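Local structure of putative Type I topoisomerase (Deinococcus radiodurans, 3M4A) at residues Phe136-Tyr150 with Thr168-His180. The protein probably relaxes supercoiled DNA as a type IB topoisomerase, breaking one strand without ATP, letting the helix turn and rejoining it. Residues are numbered along the deposited sequence; the frame is centred on the assembly and turned at random. Where two conformers were deposited one is given.
Sequences FRVGSDIYARQHKTY and TFRFKGKHGVSQH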
ATOM      1  N   PHE A 136      -5.076  -0.635   6.081  1.00  5.19           N
ATOM      2  CA  PHE A 136      -4.707  -0.636   7.498  1.00  5.52           C
ATOM      3  C   PHE A 136      -3.564   0.338   7.805  1.00  6.33           C
ATOM      4  O   PHE A 136      -2.707   0.609   6.952  1.00  5.59           O
ATOM      5  CB  PHE A 136      -4.184  -2.003   7.909  1.00  5.01           C
ATOM      6  CG  PHE A 136      -5.236  -3.063   8.173  1.00  4.92           C
ATOM      7  CD1 PHE A 136      -5.734  -3.287   9.460  1.00  5.41           C
ATOM      8  CD2 PHE A 136      -5.652  -3.908   7.152  1.00  6.20           C
ATOM      9  CE1 PHE A 136      -6.643  -4.296   9.697  1.00  5.78           C
ATOM     10  CE2 PHE A 136      -6.559  -4.919   7.373  1.00  5.34           C
ATOM     11  CZ  PHE A 136      -7.072  -5.118   8.641  1.00  4.71           C
ATOM     12  N   ARG A 137      -3.550   0.815   9.046  1.00  6.53           N
ATOM     13  CA  ARG A 137      -2.338   1.355   9.659  1.00  7.49           C
ATOM     14  C   ARG A 137      -1.492   0.192  10.164  1.00  7.72           C
ATOM     15  O   ARG A 137      -2.018  -0.860  10.527  1.00  7.94           O
ATOM     16  CB  ARG A 137      -2.705   2.253  10.841  1.00  8.07           C
ATOM     17  CG  ARG A 137      -3.557   3.451  10.513  1.00  8.92           C
ATOM     18  CD  ARG A 137      -3.896   4.150  11.810  1.00 10.11           C
ATOM     19  NE  ARG A 137      -4.702   5.349  11.681  1.00 12.48           N
ATOM     20  CZ  ARG A 137      -6.030   5.382  11.649  1.00 13.88           C
ATOM     21  NH1 ARG A 137      -6.753   4.275  11.688  1.00 16.63           N
ATOM     22  NH2 ARG A 137      -6.640   6.549  11.568  1.00 15.82           N
ATOM     23  N   VAL A 138      -0.175   0.361  10.217  1.00  8.51           N
ATOM     24  CA  VAL A 138       0.697  -0.709  10.683  1.00  8.85           C
ATOM     25  C   VAL A 138       0.617  -0.905  12.214  1.00 10.08           C
ATOM     26  O   VAL A 138       0.598  -2.030  12.706  1.00 10.45           O
ATOM     27  CB  VAL A 138       2.176  -0.471  10.238  1.00  8.89           C
ATOM     28  CG1 VAL A 138       3.102  -1.455  10.924  1.00  8.71           C
ATOM     29  CG2 VAL A 138       2.310  -0.568   8.703  1.00  9.20           C
ATOM     30  N   GLY A 139       0.559   0.207  12.946  1.00 10.63           N
ATOM     31  CA  GLY A 139       0.522   0.174  14.408  1.00 11.51           C
ATOM     32  C   GLY A 139       1.897  -0.066  14.998  1.00 12.07           C
ATOM     33  O   GLY A 139       2.882  -0.213  14.277  1.00 12.34           O
ATOM     34  N   SER A 140       1.959  -0.084  16.326  1.00 13.00           N
ATOM     35  CA  SER A 140       3.199  -0.418  17.049  1.00 13.43           C
ATOM     36  C   SER A 140       2.858  -0.967  18.436  1.00 13.50           C
ATOM     37  O   SER A 140       1.817  -0.625  18.989  1.00 13.20           O
ATOM     38  CB  SER A 140       4.110   0.804  17.162  1.00 14.35           C
ATOM     39  OG  SER A 140       3.642   1.727  18.131  1.00 15.58           O
ATOM     40  N   ASP A 141       3.729  -1.819  18.979  1.00 13.94           N
ATOM     41  CA  ASP A 141       3.491  -2.470  20.272  1.00 14.85           C
ATOM     42  C   ASP A 141       3.408  -1.466  21.415  1.00 15.15           C
ATOM     43  O   ASP A 141       2.530  -1.564  22.272  1.00 15.43           O
ATOM     44  CB  ASP A 141       4.607  -3.468  20.611  1.00 15.05           C
ATOM     45  CG  ASP A 141       4.512  -4.760  19.832  1.00 17.78           C
ATOM     46  OD1 ASP A 141       3.681  -4.854  18.912  1.00 19.74           O
ATOM     47  OD2 ASP A 141       5.292  -5.687  20.138  1.00 22.74           O
ATOM     48  N   ILE A 142       4.346  -0.528  21.442  1.00 15.81           N
ATOM     49  CA  ILE A 142       4.395   0.452  22.532  1.00 15.69           C
ATOM     50  C   ILE A 142       3.145   1.333  22.508  1.00 15.45           C
ATOM     51  O   ILE A 142       2.549   1.573  23.552  1.00 15.40           O
ATOM     52  CB  ILE A 142       5.700   1.283  22.482  1.00 15.82           C
ATOM     53  CG1 ILE A 142       6.861   0.403  22.953  1.00 17.43           C
ATOM     54  CG2 ILE A 142       5.574   2.539  23.343  1.00 16.35           C
ATOM     55  CD1 ILE A 142       8.245   1.006  22.731  1.00 16.60           C
ATOM     56  N   TYR A 143       2.722   1.760  21.320  1.00 15.52           N
ATOM     57  CA  TYR A 143       1.489   2.542  21.179  1.00 15.26           C
ATOM     58  C   TYR A 143       0.267   1.739  21.611  1.00 15.30           C
ATOM     59  O   TYR A 143      -0.572   2.233  22.356  1.00 14.79           O
ATOM     60  CB  TYR A 143       1.293   3.052  19.742  1.00 15.60           C
ATOM     61  CG  TYR A 143       0.130   4.013  19.597  1.00 15.44           C
ATOM     62  CD1 TYR A 143       0.326   5.391  19.654  1.00 15.70           C
ATOM     63  CD2 TYR A 143      -1.169   3.552  19.415  1.00 15.93           C
ATOM     64  CE1 TYR A 143      -0.741   6.280  19.519  1.00 15.25           C
ATOM     65  CE2 TYR A 143      -2.238   4.433  19.292  1.00 15.36           C
ATOM     66  CZ  TYR A 143      -2.015   5.793  19.342  1.00 15.98           C
ATOM     67  OH  TYR A 143      -3.093   6.644  19.215  1.00 16.57           O
ATOM     68  N   ALA A 144       0.170   0.493  21.154  1.00 15.27           N
ATOM     69  CA  ALA A 144      -0.956  -0.351  21.520  1.00 15.96           C
ATOM     70  C   ALA A 144      -1.022  -0.606  23.035  1.00 16.18           C
ATOM     71  O   ALA A 144      -2.101  -0.558  23.619  1.00 16.14           O
ATOM     72  CB  ALA A 144      -0.924  -1.674  20.750  1.00 15.72           C
ATOM     73  N   ARG A 145       0.131  -0.848  23.661  1.00 17.16           N
ATOM     74  CA  ARG A 145       0.187  -1.140  25.099  1.00 17.88           C
ATOM     75  C   ARG A 145      -0.334   0.031  25.935  1.00 17.76           C
ATOM     76  O   ARG A 145      -1.022  -0.179  26.941  1.00 18.09           O
ATOM     77  CB  ARG A 145       1.615  -1.499  25.525  1.00 18.15           C
ATOM     78  CG  ARG A 145       1.726  -2.011  26.962  1.00 19.19           C
ATOM     79  CD  ARG A 145       2.997  -2.861  27.180  1.00 20.85           C
ATOM     80  NE  ARG A 145       2.854  -3.751  28.342  1.00 23.70           N
ATOM     81  CZ  ARG A 145       3.841  -4.460  28.898  1.00 24.63           C
ATOM     82  NH1 ARG A 145       5.086  -4.418  28.422  1.00 26.63           N
ATOM     83  NH2 ARG A 145       3.580  -5.222  29.961  1.00 25.79           N
ATOM     84  N   GLN A 146      -0.031   1.256  25.508  1.00 17.53           N
ATOM     85  CA  GLN A 146      -0.448   2.439  26.257  1.00 17.41           C
ATOM     86  C   GLN A 146      -1.891   2.830  25.959  1.00 17.22           C
ATOM     87  O   GLN A 146      -2.643   3.182  26.869  1.00 16.73           O
ATOM     88  CB  GLN A 146       0.493   3.618  25.993  1.00 17.62           C
ATOM     89  CG  GLN A 146       0.155   4.908  26.789  1.00 18.54           C
ATOM     90  CD  GLN A 146      -0.118   4.686  28.299  1.00 20.79           C
ATOM     91  OE1 GLN A 146       0.671   4.054  29.032  1.00 20.08           O
ATOM     92  NE2 GLN A 146      -1.240   5.228  28.768  1.00 20.76           N
ATOM     93  N   HIS A 147      -2.291   2.742  24.693  1.00 16.79           N
ATOM     94  CA  HIS A 147      -3.589   3.277  24.277  1.00 16.42           C
ATOM     95  C   HIS A 147      -4.707   2.231  24.222  1.00 15.94           C
ATOM     96  O   HIS A 147      -5.878   2.600  24.150  1.00 15.52           O
ATOM     97  CB  HIS A 147      -3.466   3.961  22.920  1.00 16.79           C
ATOM     98  CG  HIS A 147      -2.607   5.184  22.941  1.00 18.74           C
ATOM     99  ND1 HIS A 147      -3.128   6.452  23.087  1.00 20.79           N
ATOM    100  CD2 HIS A 147      -1.265   5.337  22.837  1.00 19.11           C
ATOM    101  CE1 HIS A 147      -2.144   7.334  23.062  1.00 19.91           C
ATOM    102  NE2 HIS A 147      -1.004   6.685  22.913  1.00 20.37           N
ATOM    103  N   LYS A 148      -4.341   0.948  24.247  1.00 15.09           N
ATOM    104  CA  LYS A 148      -5.297  -0.157  24.160  1.00 15.15           C
ATOM    105  C   LYS A 148      -6.134  -0.031  22.882  1.00 14.28           C
ATOM    106  O   LYS A 148      -7.349  -0.262  22.877  1.00 13.92           O
ATOM    107  CB  LYS A 148      -6.187  -0.217  25.416  1.00 16.48           C
ATOM    108  CG  LYS A 148      -5.420  -0.061  26.724  1.00 18.20           C
ATOM    109  CD  LYS A 148      -4.341  -1.114  26.870  1.00 20.27           C
ATOM    110  CE  LYS A 148      -3.768  -1.166  28.289  1.00 22.18           C
ATOM    111  NZ  LYS A 148      -3.135   0.116  28.692  1.00 25.17           N
ATOM    112  N   THR A 149      -5.467   0.388  21.812  1.00 13.38           N
ATOM    113  CA  THR A 149      -6.049   0.390  20.470  1.00 12.36           C
ATOM    114  C   THR A 149      -5.072  -0.318  19.530  1.00 11.61           C
ATOM    115  O   THR A 149      -3.890  -0.501  19.861  1.00 10.62           O
ATOM    116  CB  THR A 149      -6.347   1.806  19.974  1.00 12.33           C
ATOM    117  OG1 THR A 149      -5.133   2.549  19.916  1.00 12.43           O
ATOM    118  CG2 THR A 149      -7.350   2.522  20.903  1.00 12.64           C
ATOM    119  N   TYR A 150      -5.571  -0.727  18.363  1.00 10.20           N
ATOM    120  CA  TYR A 150      -4.863  -1.676  17.517  1.00  9.94           C
ATOM    121  C   TYR A 150      -4.670  -1.205  16.086  1.00  9.05           C
ATOM    122  O   TYR A 150      -5.390  -0.332  15.610  1.00  9.05           O
ATOM    123  CB  TYR A 150      -5.602  -3.006  17.519  1.00 10.90           C
ATOM    124  CG  TYR A 150      -5.830  -3.548  18.901  1.00 11.39           C
ATOM    125  CD1 TYR A 150      -7.034  -3.334  19.562  1.00 11.04           C
ATOM    126  CD2 TYR A 150      -4.827  -4.237  19.558  1.00 11.13           C
ATOM    127  CE1 TYR A 150      -7.238  -3.822  20.838  1.00 11.80           C
ATOM    128  CE2 TYR A 150      -5.021  -4.737  20.829  1.00 12.79           C
ATOM    129  CZ  TYR A 150      -6.218  -4.524  21.467  1.00 13.48           C
ATOM    130  OH  TYR A 150      -6.400  -5.044  22.739  1.00 15.88           O
ATOM    131  N   THR A 168     -13.156 -10.851   7.568  1.00  6.05           N
ATOM    132  CA  THR A 168     -13.696  -9.635   8.182  1.00  6.66           C
ATOM    133  C   THR A 168     -12.902  -9.315   9.439  1.00  5.86           C
ATOM    134  O   THR A 168     -12.671 -10.181  10.250  1.00  5.47           O
ATOM    135  CB  THR A 168     -15.194  -9.791   8.547  1.00  7.92           C
ATOM    136  OG1 THR A 168     -15.963  -9.995   7.350  1.00 11.24           O
ATOM    137  CG2 THR A 168     -15.723  -8.556   9.265  1.00  8.72           C
ATOM    138  N   PHE A 169     -12.505  -8.056   9.577  1.00  4.87           N
ATOM    139  CA  PHE A 169     -11.811  -7.567  10.759  1.00  6.16           C
ATOM    140  C   PHE A 169     -12.716  -6.594  11.491  1.00  5.74           C
ATOM    141  O   PHE A 169     -13.331  -5.746  10.864  1.00  5.65           O
ATOM    142  CB  PHE A 169     -10.551  -6.814  10.335  1.00  6.13           C
ATOM    143  CG  PHE A 169      -9.563  -7.653   9.590  1.00  6.51           C
ATOM    144  CD1 PHE A 169      -8.556  -8.329  10.266  1.00  7.01           C
ATOM    145  CD2 PHE A 169      -9.623  -7.755   8.208  1.00  4.71           C
ATOM    146  CE1 PHE A 169      -7.630  -9.098   9.573  1.00  7.47           C
ATOM    147  CE2 PHE A 169      -8.684  -8.527   7.517  1.00  6.48           C
ATOM    148  CZ  PHE A 169      -7.692  -9.179   8.202  1.00  6.88           C
ATOM    149  N   ARG A 170     -12.780  -6.698  12.820  1.00  5.44           N
ATOM    150  CA  ARG A 170     -13.544  -5.762  13.657  1.00  7.62           C
ATOM    151  C   ARG A 170     -12.673  -5.480  14.884  1.00  6.52           C
ATOM    152  O   ARG A 170     -12.359  -6.384  15.618  1.00  7.08           O
ATOM    153  CB  ARG A 170     -14.884  -6.382  14.078  1.00  8.67           C
ATOM    154  CG  ARG A 170     -15.851  -6.631  12.928  1.00 11.36           C
ATOM    155  CD  ARG A 170     -17.292  -6.985  13.390  1.00 13.30           C
ATOM    156  NE  ARG A 170     -18.084  -7.433  12.242  1.00 15.82           N
ATOM    157  CZ  ARG A 170     -18.856  -6.668  11.464  1.00 18.96           C
ATOM    158  NH1 ARG A 170     -19.040  -5.379  11.708  1.00 20.02           N
ATOM    159  NH2 ARG A 170     -19.477  -7.216  10.421  1.00 21.23           N
ATOM    160  N   PHE A 171     -12.217  -4.243  15.035  1.00  6.57           N
ATOM    161  CA  PHE A 171     -11.286  -3.905  16.110  1.00  7.02           C
ATOM    162  C   PHE A 171     -11.366  -2.432  16.473  1.00  7.68           C
ATOM    163  O   PHE A 171     -11.825  -1.613  15.675  1.00  7.72           O
ATOM    164  CB  PHE A 171      -9.847  -4.284  15.736  1.00  6.86           C
ATOM    165  CG  PHE A 171      -9.308  -3.556  14.542  1.00  6.13           C
ATOM    166  CD1 PHE A 171      -8.492  -2.437  14.698  1.00  6.57           C
ATOM    167  CD2 PHE A 171      -9.570  -4.012  13.261  1.00  5.61           C
ATOM    168  CE1 PHE A 171      -7.994  -1.766  13.599  1.00  7.20           C
ATOM    169  CE2 PHE A 171      -9.075  -3.348  12.154  1.00  6.03           C
ATOM    170  CZ  PHE A 171      -8.280  -2.224  12.322  1.00  7.10           C
ATOM    171  N   LYS A 172     -10.921  -2.109  17.685  0.50  7.95           N
ATOM    172  CA  LYS A 172     -10.768  -0.717  18.117  0.50  8.35           C
ATOM    173  C   LYS A 172      -9.484  -0.176  17.515  0.50  8.02           C
ATOM    174  O   LYS A 172      -8.393  -0.630  17.868  0.50  7.94           O
ATOM    175  CB  LYS A 172     -10.714  -0.619  19.648  0.50  8.40           C
ATOM    176  CG  LYS A 172     -10.595   0.809  20.172  0.50  8.74           C
ATOM    177  CD  LYS A 172     -10.528   0.898  21.702  0.50  9.21           C
ATOM    178  CE  LYS A 172     -11.732   0.251  22.372  0.50  9.46           C
ATOM    179  NZ  LYS A 172     -12.131   0.922  23.643  0.50  9.77           N
ATOM    180  N   GLY A 173      -9.609   0.776  16.591  1.00  8.82           N
ATOM    181  CA  GLY A 173      -8.445   1.369  15.951  1.00  8.94           C
ATOM    182  C   GLY A 173      -8.009   2.666  16.611  1.00  9.60           C
ATOM    183  O   GLY A 173      -8.472   3.007  17.708  1.00  9.45           O
ATOM    184  N   LYS A 174      -7.134   3.389  15.923  1.00 10.53           N
ATOM    185  CA  LYS A 174      -6.555   4.628  16.455  1.00 11.03           C
ATOM    186  C   LYS A 174      -7.631   5.613  16.888  1.00 10.73           C
ATOM    187  O   LYS A 174      -8.648   5.800  16.208  1.00 10.37           O
ATOM    188  CB  LYS A 174      -5.611   5.286  15.447  1.00 11.66           C
ATOM    189  CG  LYS A 174      -4.611   6.242  16.098  1.00 11.99           C
ATOM    190  CD  LYS A 174      -3.650   6.827  15.088  1.00 13.39           C
ATOM    191  CE  LYS A 174      -2.611   7.714  15.764  1.00 15.29           C
ATOM    192  NZ  LYS A 174      -1.971   8.644  14.776  1.00 15.49           N
ATOM    193  N   HIS A 175      -7.375   6.243  18.036  1.00 11.07           N
ATOM    194  CA  HIS A 175      -8.314   7.159  18.719  1.00 11.77           C
ATOM    195  C   HIS A 175      -9.617   6.532  19.216  1.00 11.79           C
ATOM    196  O   HIS A 175     -10.567   7.240  19.551  1.00 11.36           O
ATOM    197  CB  HIS A 175      -8.604   8.387  17.855  1.00 12.46           C
ATOM    198  CG  HIS A 175      -7.377   9.103  17.411  1.00 14.65           C
ATOM    199  ND1 HIS A 175      -6.516   9.724  18.293  1.00 17.12           N
ATOM    200  CD2 HIS A 175      -6.858   9.297  16.174  1.00 17.07           C
ATOM    201  CE1 HIS A 175      -5.523  10.274  17.615  1.00 19.26           C
ATOM    202  NE2 HIS A 175      -5.709  10.032  16.329  1.00 19.03           N
ATOM    203  N   GLY A 176      -9.658   5.200  19.268  1.00 11.78           N
ATOM    204  CA  GLY A 176     -10.819   4.469  19.743  1.00 11.93           C
ATOM    205  C   GLY A 176     -11.922   4.259  18.722  1.00 11.99           C
ATOM    206  O   GLY A 176     -13.029   3.850  19.074  1.00 12.26           O
ATOM    207  N   VAL A 177     -11.639   4.546  17.455  1.00 11.89           N
ATOM    208  CA  VAL A 177     -12.635   4.418  16.405  0.50 12.13           C
ATOM    209  C   VAL A 177     -12.896   2.932  16.180  1.00 12.23           C
ATOM    210  O   VAL A 177     -11.950   2.141  16.117  1.00 13.00           O
ATOM    211  CB  VAL A 177     -12.147   5.084  15.097  0.50 11.92           C
ATOM    212  CG1 VAL A 177     -13.094   4.771  13.934  0.50 12.30           C
ATOM    213  CG2 VAL A 177     -11.997   6.592  15.295  0.50 11.76           C
ATOM    214  N   SER A 178     -14.165   2.551  16.082  1.00 12.33           N
ATOM    215  CA  SER A 178     -14.520   1.180  15.746  0.50 12.35           C
ATOM    216  C   SER A 178     -14.223   0.980  14.259  1.00 12.52           C
ATOM    217  O   SER A 178     -14.816   1.659  13.415  1.00 14.53           O
ATOM    218  CB  SER A 178     -15.996   0.933  16.032  0.50 12.85           C
ATOM    219  OG  SER A 178     -16.337  -0.419  15.812  0.50 13.74           O
ATOM    220  N   GLN A 179     -13.296   0.077  13.950  1.00 11.32           N
ATOM    221  CA  GLN A 179     -12.861  -0.150  12.577  1.00 10.07           C
ATOM    222  C   GLN A 179     -13.454  -1.458  12.068  1.00  8.67           C
ATOM    223  O   GLN A 179     -13.541  -2.447  12.805  1.00  8.00           O
ATOM    224  CB  GLN A 179     -11.338  -0.239  12.451  1.00 11.07           C
ATOM    225  CG  GLN A 179     -10.526   0.958  12.941  1.00 14.67           C
ATOM    226  CD  GLN A 179     -10.175   1.967  11.853  1.00 18.83           C
ATOM    227  OE1 GLN A 179      -9.167   2.776  12.131  1.00 22.45           O
ATOM    228  NE2 GLN A 179     -10.794   2.021  10.784  1.00 21.46           N
ATOM    229  N   HIS A 180     -13.871  -1.429  10.799  1.00  7.67           N
ATOM    230  CA  HIS A 180     -14.339  -2.609  10.088  0.50  6.92           C
ATOM    231  C   HIS A 180     -13.634  -2.670   8.733  1.00  6.52           C
ATOM    232  O   HIS A 180     -13.627  -1.685   7.994  1.00  6.61           O
ATOM    233  CB  HIS A 180     -15.857  -2.512   9.911  0.50  6.98           C
ATOM    234  CG  HIS A 180     -16.573  -2.137  11.177  0.50  6.05           C
ATOM    235  ND1 HIS A 180     -16.989  -3.070  12.100  0.50  7.59           N
ATOM    236  CD2 HIS A 180     -16.887  -0.928  11.700  0.50  7.25           C
ATOM    237  CE1 HIS A 180     -17.554  -2.451  13.125  0.50  6.63           C
ATOM    238  NE2 HIS A 180     -17.502  -1.153  12.909  0.50  8.03           N
TER
HETATM  239  O   HOH W   1      -5.690   1.702  13.742  1.00 13.36           O
HETATM  240  O   HOH W   2      -5.459   5.412  20.053  1.00 15.68           O
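F136 drives the rim of its ring into the face of F169: CZ lies over the ring centre, 3.7 Å from CG of F169, with the planes at 86°, a T-shaped pair. Its CE1 also meets CE2 of F171 at 3.6 Å, but there the rings are nearly parallel and stepped, meeting rim to rim with neither over the other's face. F136 also touches L130 and L131 of helix 120-134; in this buried apolar setting rings pack without needing polar partners. Next to it R137 reaches across, its chain extended from CG to NE, and lays one guanidinium face on CB of K174; NH1 gives a weak, bent bond (2.9 Å, 128°) to OE1 of Q179, while G279 O takes NH2. In the middle of the contact Y150 N donates to K172 O at 2.9 Å, tying the loop to the strand end, CA of buried G173 makes a CH...O contact with Y150 O, and a water bridges Y150 O and K174 N.

The other end is looser and wetter. K174, with CG anti to the backbone N (chi1 -159°), crosses the hydroxyl of Y143 with its methylenes, and a second water joins that hydroxyl, T149 OG1 and H175 N. H175 and G176 supply the positive phi values of the tight turn, with G176 and V177 opposite G173 as a G1 beta bulge: the arrangement is that of a beta hairpin, 166-172 with 178-183, packed against a helix-loop segment within the type IB catalytic core.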